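Local coordinates for cytosolic phospholipase A2 delta (Homo sapiens, PDB 5IZ5), which hydrolyses the sn-2 ester bond of glycerophospholipids in a calcium-dependent manner, with a preference for linoleic acid at that position, at residues 492-497 with 608-613; 283-288 with 500-505; 186-191 with 200-205. The protein carries 3 engineered substitutions. All blocks are in the same frame, centred on the assembly; numbering follows the deposited sequence.

Contact 1: residues 492-497 with 608-613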
loop_
_atom_site.group_PDB
_atom_site.type_symbol
_atom_site.label_atom_id
_atom_site.label_comp_id
_atom_site.label_asym_id
_atom_site.label_seq_id
_atom_site.Cartn_x
_atom_site.Cartn_y
_atom_site.Cartn_z
ATOM N N VAL B 492 8.818 -2.629 2.452
ATOM C CA VAL B 492 7.528 -2.043 2.146
ATOM C C VAL B 492 6.599 -3.192 1.788
ATOM O O VAL B 492 6.947 -4.041 0.962
ATOM C CB VAL B 492 7.631 -1.087 0.942
ATOM C CG1 VAL B 492 6.266 -0.527 0.586
ATOM C CG2 VAL B 492 8.613 0.046 1.229
ATOM N N GLY B 493 5.429 -3.241 2.412
ATOM C CA GLY B 493 4.512 -4.335 2.146
ATOM C C GLY B 493 3.195 -4.340 2.880
ATOM O O GLY B 493 2.881 -3.436 3.654
ATOM N N PHE B 494 2.432 -5.394 2.606
ATOM C CA PHE B 494 1.085 -5.557 3.098
ATOM C C PHE B 494 1.102 -6.379 4.363
ATOM O O PHE B 494 1.542 -7.527 4.341
ATOM C CB PHE B 494 0.230 -6.312 2.065
ATOM C CG PHE B 494 -0.141 -5.505 0.869
ATOM C CD1 PHE B 494 -1.423 -4.986 0.754
ATOM C CD2 PHE B 494 0.764 -5.301 -0.173
ATOM C CE1 PHE B 494 -1.784 -4.257 -0.358
ATOM C CE2 PHE B 494 0.405 -4.568 -1.287
ATOM C CZ PHE B 494 -0.874 -4.044 -1.376
ATOM N N LEU B 495 0.579 -5.808 5.445
ATOM C CA LEU B 495 0.417 -6.544 6.696
ATOM C C LEU B 495 -0.530 -7.754 6.517
ATOM O O LEU B 495 -0.254 -8.846 6.993
ATOM C CB LEU B 495 -0.085 -5.602 7.803
ATOM C CG LEU B 495 0.833 -4.429 8.190
ATOM C CD1 LEU B 495 0.144 -3.490 9.179
ATOM C CD2 LEU B 495 2.160 -4.914 8.754
ATOM N N LYS B 496 -1.620 -7.569 5.784
ATOM C CA LYS B 496 -2.600 -8.641 5.560
ATOM C C LYS B 496 -2.035 -9.872 4.812
ATOM O O LYS B 496 -2.378 -11.015 5.133
ATOM C CB LYS B 496 -3.801 -8.080 4.784
ATOM C CG LYS B 496 -4.990 -9.022 4.580
ATOM C CD LYS B 496 -5.716 -8.737 3.257
ATOM C CE LYS B 496 -6.676 -7.578 3.339
ATOM N NZ LYS B 496 -7.620 -7.619 2.193
ATOM N N TYR B 497 -1.172 -9.646 3.824
ATOM C CA TYR B 497 -0.695 -10.736 2.952
ATOM C C TYR B 497 0.698 -11.264 3.328
ATOM O O TYR B 497 1.173 -12.263 2.756
ATOM C CB TYR B 497 -0.676 -10.286 1.490
ATOM C CG TYR B 497 -2.004 -9.833 0.926
ATOM C CD1 TYR B 497 -3.023 -10.737 0.671
ATOM C CD2 TYR B 497 -2.223 -8.505 0.614
ATOM C CE1 TYR B 497 -4.240 -10.316 0.148
ATOM C CE2 TYR B 497 -3.423 -8.073 0.085
ATOM C CZ TYR B 497 -4.431 -8.984 -0.148
ATOM O OH TYR B 497 -5.627 -8.562 -0.673
ATOM N N ASN B 608 1.839 -3.040 -8.794
ATOM C CA ASN B 608 1.623 -3.928 -7.670
ATOM C C ASN B 608 2.694 -5.015 -7.593
ATOM O O ASN B 608 2.730 -5.916 -8.427
ATOM C CB ASN B 608 0.247 -4.573 -7.795
ATOM C CG ASN B 608 -0.068 -5.499 -6.640
ATOM O OD1 ASN B 608 0.624 -5.505 -5.616
ATOM N ND2 ASN B 608 -1.140 -6.254 -6.776
ATOM N N PHE B 609 3.547 -4.942 -6.573
ATOM C CA PHE B 609 4.589 -5.954 -6.379
ATOM C C PHE B 609 4.045 -7.361 -6.084
ATOM O O PHE B 609 4.774 -8.339 -6.188
ATOM C CB PHE B 609 5.633 -5.514 -5.328
ATOM C CG PHE B 609 5.060 -5.106 -3.995
ATOM C CD1 PHE B 609 4.812 -6.046 -3.008
ATOM C CD2 PHE B 609 4.822 -3.768 -3.711
ATOM C CE1 PHE B 609 4.304 -5.659 -1.772
ATOM C CE2 PHE B 609 4.306 -3.382 -2.483
ATOM C CZ PHE B 609 4.050 -4.329 -1.517
ATOM N N LEU B 610 2.765 -7.462 -5.730
ATOM C CA LEU B 610 2.121 -8.757 -5.555
ATOM C C LEU B 610 1.584 -9.377 -6.852
ATOM O O LEU B 610 1.079 -10.502 -6.818
ATOM C CB LEU B 610 0.958 -8.630 -4.562
ATOM C CG LEU B 610 1.269 -8.053 -3.180
ATOM C CD1 LEU B 610 0.040 -8.144 -2.290
ATOM C CD2 LEU B 610 2.444 -8.769 -2.526
ATOM N N GLN B 611 1.685 -8.664 -7.977
ATOM C CA GLN B 611 1.029 -9.091 -9.220
ATOM C C GLN B 611 1.282 -10.557 -9.583
ATOM O O GLN B 611 2.419 -11.024 -9.598
ATOM C CB GLN B 611 1.443 -8.208 -10.404
ATOM C CG GLN B 611 0.717 -8.581 -11.695
ATOM C CD GLN B 611 0.995 -7.643 -12.861
ATOM O OE1 GLN B 611 1.832 -6.744 -12.789
ATOM N NE2 GLN B 611 0.301 -7.875 -13.958
ATOM N N GLY B 612 0.206 -11.283 -9.855
ATOM C CA GLY B 612 0.312 -12.656 -10.326
ATOM C C GLY B 612 0.376 -13.706 -9.235
ATOM O O GLY B 612 0.071 -14.867 -9.490
ATOM N N LEU B 613 0.734 -13.314 -8.013
ATOM C CA LEU B 613 0.712 -14.246 -6.890
ATOM C C LEU B 613 -0.717 -14.690 -6.641
ATOM O O LEU B 613 -1.670 -13.958 -6.944
ATOM C CB LEU B 613 1.289 -13.595 -5.632
ATOM C CG LEU B 613 2.770 -13.224 -5.722
ATOM C CD1 LEU B 613 3.172 -12.326 -4.563
ATOM C CD2 LEU B 613 3.638 -14.476 -5.780
#
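Tyr-497 OH is gripped by the carboxylate of Glu-483 and the backbone N of Thr-641, which fixes the far end of a ring whose CD2 meets Leu-610 CD1 obliquely at 3.7 Å. The same methyl serves a second aromatic side chain. It sits over one face of the Phe-494 ring, 4.0 Å from the ring centroid and 26° off the normal, with CD2 of Phe-494 its nearest ring atom at 3.6 Å. Phe-609 takes up the periphery of that ring: its CZ approaches Phe-494 CE2 at 3.7 Å, near the plane of the Phe-494 ring. The two rings meet obliquely, planes 58° and centroids 5.6 Å apart. Phe-609 reaches this place because its CG lies between the backbone N and the carbonyl carbon (chi1 54°), and its CZ also closes on Gly-493 CA at 3.7 Å. The loop that carries Phe-609 and Leu-610 is shaped by Asn-608, whose OD1 accepts from Leu-610 N at 2.9 Å in an Asx turn, while its ND2 binds Glu-644 O. Tyr-497 OH and Asn-608 ND2 thus find their partners outside the two segments. Strand 492-494 pairs with strand 482-487, whose Val-485 also packs on Phe-494; Phe-609 and Leu-610 of the loop pack on strand 492-494, and Ile-160 of strand 160-172, from the neighbouring antiparallel sheet, touches both Tyr-497 and Leu-613.

Contact 2: residues 283-288 with 500-505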
loop_
_atom_site.group_PDB
_atom_site.type_symbol
_atom_site.label_atom_id
_atom_site.label_comp_id
_atom_site.label_asym_id
_atom_site.label_seq_id
_atom_site.Cartn_x
_atom_site.Cartn_y
_atom_site.Cartn_z
ATOM N N ALA B 283 12.013 -11.803 -5.445
ATOM C CA ALA B 283 12.311 -10.463 -4.971
ATOM C C ALA B 283 11.312 -10.063 -3.878
ATOM O O ALA B 283 11.597 -9.206 -3.053
ATOM C CB ALA B 283 12.273 -9.474 -6.122
ATOM N N VAL B 284 10.144 -10.691 -3.869
ATOM C CA VAL B 284 9.141 -10.428 -2.835
ATOM C C VAL B 284 9.340 -11.384 -1.652
ATOM O O VAL B 284 9.324 -12.602 -1.831
ATOM C CB VAL B 284 7.708 -10.550 -3.409
ATOM C CG1 VAL B 284 6.663 -10.261 -2.338
ATOM C CG2 VAL B 284 7.524 -9.598 -4.587
ATOM N N HIS B 285 9.513 -10.811 -0.456
ATOM C CA HIS B 285 9.665 -11.549 0.801
ATOM C C HIS B 285 8.288 -12.000 1.293
ATOM O O HIS B 285 7.398 -11.186 1.501
ATOM C CB HIS B 285 10.305 -10.653 1.892
ATOM C CG HIS B 285 11.543 -9.917 1.454
ATOM N ND1 HIS B 285 11.922 -8.707 2.007
ATOM C CD2 HIS B 285 12.486 -10.214 0.526
ATOM C CE1 HIS B 285 13.044 -8.297 1.441
ATOM N NE2 HIS B 285 13.405 -9.190 0.536
ATOM N N LEU B 286 8.118 -13.300 1.483
ATOM C CA LEU B 286 6.861 -13.853 1.956
ATOM C C LEU B 286 7.024 -14.405 3.362
ATOM O O LEU B 286 7.707 -15.400 3.558
ATOM C CB LEU B 286 6.435 -14.990 1.040
ATOM C CG LEU B 286 6.132 -14.655 -0.414
ATOM C CD1 LEU B 286 5.640 -15.920 -1.096
ATOM C CD2 LEU B 286 5.123 -13.531 -0.573
ATOM N N GLY B 287 6.371 -13.784 4.334
ATOM C CA GLY B 287 6.401 -14.278 5.708
ATOM C C GLY B 287 5.734 -13.293 6.641
ATOM O O GLY B 287 5.674 -12.106 6.336
ATOM N N PHE B 288 5.244 -13.787 7.776
ATOM C CA PHE B 288 4.526 -12.950 8.745
ATOM C C PHE B 288 5.322 -12.626 9.993
ATOM O O PHE B 288 4.764 -12.318 11.038
ATOM C CB PHE B 288 3.213 -13.615 9.134
ATOM C CG PHE B 288 2.195 -13.555 8.058
ATOM C CD1 PHE B 288 1.390 -12.436 7.927
ATOM C CD2 PHE B 288 2.067 -14.596 7.153
ATOM C CE1 PHE B 288 0.452 -12.365 6.927
ATOM C CE2 PHE B 288 1.132 -14.535 6.145
ATOM C CZ PHE B 288 0.319 -13.415 6.032
ATOM N N PHE B 500 6.396 -8.447 1.242
ATOM C CA PHE B 500 7.161 -7.220 1.334
ATOM C C PHE B 500 8.277 -7.170 0.290
ATOM O O PHE B 500 8.782 -8.200 -0.155
ATOM C CB PHE B 500 7.767 -7.102 2.743
ATOM C CG PHE B 500 6.759 -6.807 3.829
ATOM C CD1 PHE B 500 6.618 -5.521 4.336
ATOM C CD2 PHE B 500 5.973 -7.818 4.363
ATOM C CE1 PHE B 500 5.687 -5.243 5.331
ATOM C CE2 PHE B 500 5.037 -7.552 5.358
ATOM C CZ PHE B 500 4.895 -6.259 5.842
ATOM N N VAL B 501 8.680 -5.960 -0.071
ATOM C CA VAL B 501 9.860 -5.757 -0.896
ATOM C C VAL B 501 10.724 -4.674 -0.275
ATOM O O VAL B 501 10.225 -3.846 0.485
ATOM C CB VAL B 501 9.508 -5.342 -2.337
ATOM C CG1 VAL B 501 8.781 -6.469 -3.056
ATOM C CG2 VAL B 501 8.688 -4.060 -2.348
ATOM N N PRO B 502 12.025 -4.674 -0.594
ATOM C CA PRO B 502 12.849 -3.561 -0.154
ATOM C C PRO B 502 12.344 -2.250 -0.750
ATOM O O PRO B 502 11.828 -2.243 -1.868
ATOM C CB PRO B 502 14.244 -3.893 -0.705
ATOM C CG PRO B 502 14.225 -5.336 -1.053
ATOM C CD PRO B 502 12.796 -5.692 -1.339
ATOM N N PRO B 503 12.487 -1.144 -0.013
ATOM C CA PRO B 503 11.932 0.113 -0.491
ATOM C C PRO B 503 12.466 0.529 -1.854
ATOM O O PRO B 503 11.735 1.154 -2.622
ATOM C CB PRO B 503 12.356 1.117 0.587
ATOM C CG PRO B 503 13.514 0.480 1.274
ATOM C CD PRO B 503 13.198 -0.979 1.265
ATOM N N GLU B 504 13.723 0.178 -2.154
ATOM C CA GLU B 504 14.334 0.504 -3.449
ATOM C C GLU B 504 13.606 -0.167 -4.612
ATOM O O GLU B 504 13.657 0.328 -5.726
ATOM C CB GLU B 504 15.847 0.197 -3.480
ATOM C CG GLU B 504 16.247 -1.227 -3.135
ATOM C CD GLU B 504 16.598 -1.387 -1.668
ATOM O OE1 GLU B 504 15.794 -1.001 -0.775
ATOM O OE2 GLU B 504 17.697 -1.910 -1.420
ATOM N N LEU B 505 12.890 -1.254 -4.351
ATOM C CA LEU B 505 12.124 -1.935 -5.388
ATOM C C LEU B 505 10.633 -1.567 -5.440
ATOM O O LEU B 505 9.925 -2.010 -6.342
ATOM C CB LEU B 505 12.279 -3.449 -5.224
ATOM C CG LEU B 505 13.696 -4.002 -5.416
ATOM C CD1 LEU B 505 13.657 -5.517 -5.356
ATOM C CD2 LEU B 505 14.316 -3.545 -6.733
#
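His-285 and Phe-500 form an antiparallel hydrogen-bonded bridge, by which the short strand 285-286 is added to strand 499-501 in the mixed sheet of the PLA2c domain. Both bonds of the pair are present: His-285 N gives to Phe-500 O at 2.7 Å, and Phe-500 N returns one to His-285 O at 2.9 Å. The histidine side chain shows how one residue can carry the contact beyond the end of its partner strand. Its CB lies 3.5 Å from Phe-500 O; CG stays beside the same oxygen, and ND1 is a little farther from it. With CG opposite the carbonyl carbon (chi1 -49°), the ring leans past the bridge, and CE1 reaches Pro-502 CD at 3.8 Å; NE2 passes the same carbon at 4.0 Å. Phe-500 carries its ring to the face that His-285 occupies, where Arg-665 makes a cation-pi contact with it. Farther along, the 3-10 turn 503-505 brings Leu-505 to Ala-283, CD1 to CB 4.3 Å. The buried Val-284 and Val-501, on both of which Phe-510 of strand 509-511 packs, touch more closely, Val-284 CG2 lying 3.7 Å from Val-501 CG1.

Contact 3: residues 186-191 with 200-205; sequences KLELEL and TQTSFL
The Phe-204 ring carries Glu-188 CG over one face, 4.1 Å from the centroid and 22° off the normal, while backbone oxygens of Leu-187 and Lys-186 stand at its edge; the nearer is Leu-187 O, 3.6 Å from Phe-204 CD2. Beyond CG the Glu-188 chain runs on extended; the stem crosses the ring obliquely toward its rim, and the carboxylate, its plane 12° from the ring plane, is stacked there. Its OE2 passes Thr-202 OG1 at 3.7 Å without bonding to it. Phe-204, Glu-188, Thr-202 and Glu-190 share one face of the sheet. On the other, Leu-189 and Leu-191 turn inward beside Ser-203 and Gln-201, and NE2 of Gln-201 is hydrogen-bonded to Arg-212 O.

At the end of the pairing Leu-187 and Leu-205 lie side by side, CB of Leu-187 3.6 Å from CD1 of Leu-205. The stem of Lys-186 crosses Leu-205 at about a right angle, and its NZ comes 3.6 Å from the CD1 methyl. Five backbone bonds tie the two segments. Leu-191 and Gln-201 exchange a nearly straight pair; Leu-189 and Ser-203 exchange a more bent one, Leu-189 N to Ser-203 O being the shorter at 2.7 Å; Leu-205 N adds the fifth, to Leu-187 O. The leucine face packs on strands 160-172 and 210-216 of a second sheet. This is an antiparallel beta hairpin at the margin of a beta sandwich, consistent with an additional C2 domain between the first C2 domain and the catalytic domain.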
loop_
_atom_site.group_PDB
_atom_site.type_symbol
_atom_site.label_atom_id
_atom_site.label_comp_id
_atom_site.label_asym_id
_atom_site.label_seq_id
_atom_site.Cartn_x
_atom_site.Cartn_y
_atom_site.Cartn_z
ATOM N N LYS B 186 9.822 -3.064 -42.297
ATOM C CA LYS B 186 10.183 -4.415 -42.703
ATOM C C LYS B 186 9.106 -5.408 -42.241
ATOM O O LYS B 186 7.909 -5.086 -42.191
ATOM C CB LYS B 186 11.600 -4.768 -42.180
ATOM C CG LYS B 186 12.416 -5.690 -43.096
ATOM C CD LYS B 186 13.587 -6.372 -42.383
ATOM C CE LYS B 186 13.902 -7.730 -43.004
ATOM N NZ LYS B 186 15.072 -8.398 -42.365
ATOM N N LEU B 187 9.535 -6.637 -41.992
ATOM C CA LEU B 187 8.732 -7.651 -41.327
ATOM C C LEU B 187 8.604 -7.397 -39.836
ATOM O O LEU B 187 9.561 -6.982 -39.180
ATOM C CB LEU B 187 9.390 -9.016 -41.511
ATOM C CG LEU B 187 9.115 -9.912 -42.719
ATOM C CD1 LEU B 187 8.260 -9.207 -43.758
ATOM C CD2 LEU B 187 10.382 -10.523 -43.306
ATOM N N GLU B 188 7.412 -7.671 -39.314
ATOM C CA GLU B 188 7.170 -7.659 -37.879
ATOM C C GLU B 188 6.962 -9.091 -37.374
ATOM O O GLU B 188 6.057 -9.788 -37.827
ATOM C CB GLU B 188 5.944 -6.801 -37.564
ATOM C CG GLU B 188 6.038 -6.067 -36.237
ATOM C CD GLU B 188 4.790 -5.269 -35.908
ATOM O OE1 GLU B 188 3.826 -5.289 -36.706
ATOM O OE2 GLU B 188 4.775 -4.618 -34.841
ATOM N N LEU B 189 7.816 -9.522 -36.449
ATOM C CA LEU B 189 7.672 -10.818 -35.781
ATOM C C LEU B 189 6.694 -10.697 -34.618
ATOM O O LEU B 189 6.867 -9.836 -33.754
ATOM C CB LEU B 189 9.025 -11.293 -35.246
ATOM C CG LEU B 189 9.033 -12.563 -34.384
ATOM C CD1 LEU B 189 8.629 -13.796 -35.184
ATOM C CD2 LEU B 189 10.404 -12.773 -33.761
ATOM N N GLU B 190 5.682 -11.560 -34.587
ATOM C CA GLU B 190 4.736 -11.606 -33.466
ATOM C C GLU B 190 4.845 -12.943 -32.737
ATOM O O GLU B 190 4.606 -13.996 -33.335
ATOM C CB GLU B 190 3.299 -11.391 -33.942
ATOM C CG GLU B 190 2.248 -11.678 -32.872
ATOM C CD GLU B 190 0.830 -11.404 -33.329
ATOM O OE1 GLU B 190 0.409 -10.232 -33.301
ATOM O OE2 GLU B 190 0.130 -12.368 -33.697
ATOM N N LEU B 191 5.194 -12.881 -31.448
ATOM C CA LEU B 191 5.278 -14.054 -30.578
ATOM C C LEU B 191 4.163 -14.014 -29.541
ATOM O O LEU B 191 3.983 -13.006 -28.851
ATOM C CB LEU B 191 6.620 -14.091 -29.855
ATOM C CG LEU B 191 7.871 -14.129 -30.726
ATOM C CD1 LEU B 191 9.108 -13.923 -29.870
ATOM C CD2 LEU B 191 7.961 -15.442 -31.491
ATOM N N THR B 200 1.938 -11.323 -25.337
ATOM C CA THR B 200 2.290 -11.099 -26.732
ATOM C C THR B 200 3.457 -10.140 -26.818
ATOM O O THR B 200 3.480 -9.133 -26.122
ATOM C CB THR B 200 1.107 -10.495 -27.506
ATOM O OG1 THR B 200 0.001 -11.401 -27.459
ATOM C CG2 THR B 200 1.472 -10.221 -28.968
ATOM N N GLN B 201 4.423 -10.455 -27.672
ATOM C CA GLN B 201 5.544 -9.566 -27.927
ATOM C C GLN B 201 5.764 -9.453 -29.432
ATOM O O GLN B 201 5.808 -10.463 -30.144
ATOM C CB GLN B 201 6.806 -10.070 -27.230
ATOM C CG GLN B 201 6.714 -10.020 -25.712
ATOM C CD GLN B 201 7.997 -10.451 -25.022
ATOM O OE1 GLN B 201 9.026 -9.793 -25.148
ATOM N NE2 GLN B 201 7.937 -11.551 -24.279
ATOM N N THR B 202 5.881 -8.218 -29.909
ATOM C CA THR B 202 6.080 -7.951 -31.324
ATOM C C THR B 202 7.334 -7.140 -31.526
ATOM O O THR B 202 7.800 -6.451 -30.616
ATOM C CB THR B 202 4.918 -7.156 -31.928
ATOM O OG1 THR B 202 4.905 -5.835 -31.375
ATOM C CG2 THR B 202 3.597 -7.845 -31.653
ATOM N N SER B 203 7.873 -7.218 -32.735
ATOM C CA SER B 203 9.069 -6.482 -33.073
ATOM C C SER B 203 9.393 -6.569 -34.553
ATOM O O SER B 203 9.159 -7.600 -35.193
ATOM C CB SER B 203 10.254 -7.034 -32.299
ATOM O OG SER B 203 11.453 -6.631 -32.925
ATOM N N PHE B 204 9.960 -5.488 -35.081
ATOM C CA PHE B 204 10.493 -5.496 -36.434
ATOM C C PHE B 204 11.812 -6.254 -36.459
ATOM O O PHE B 204 12.501 -6.360 -35.448
ATOM C CB PHE B 204 10.668 -4.072 -36.958
ATOM C CG PHE B 204 9.368 -3.348 -37.157
ATOM C CD1 PHE B 204 8.988 -2.309 -36.315
ATOM C CD2 PHE B 204 8.513 -3.721 -38.181
ATOM C CE1 PHE B 204 7.782 -1.653 -36.506
ATOM C CE2 PHE B 204 7.308 -3.072 -38.375
ATOM C CZ PHE B 204 6.940 -2.036 -37.536
ATOM N N LEU B 205 12.154 -6.807 -37.613
ATOM C CA LEU B 205 13.410 -7.536 -37.746
ATOM C C LEU B 205 14.574 -6.560 -37.685
ATOM O O LEU B 205 14.502 -5.467 -38.251
ATOM C CB LEU B 205 13.438 -8.339 -39.045
ATOM C CG LEU B 205 12.400 -9.460 -39.169
ATOM C CD1 LEU B 205 12.635 -10.232 -40.458
ATOM C CD2 LEU B 205 12.442 -10.393 -37.968
#

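Contacts 1 and 2 belong together: their centres are about 8 Å apart, and strands 492-494 and 499-501 are neighbours in the mixed sheet of the catalytic domain, joined by a probable hydrogen bond from Val-492 N to Val-501 O. Contact 3 stands apart, about 33 and 35 Å from the centres of the other two, in another domain and nearer the surface. Contact 1 is wholly buried and relies on apolar packing, largely of aromatic and aliphatic side chains, without a backbone bond between its segments. Contact 2, partly exposed, adds a short strand through a two-bond bridge. Contact 3 depends most on hairpin hydrogen bonding, between a more exposed face bearing glutamates, Thr-202 and Phe-204 and a face whose leucines are buried.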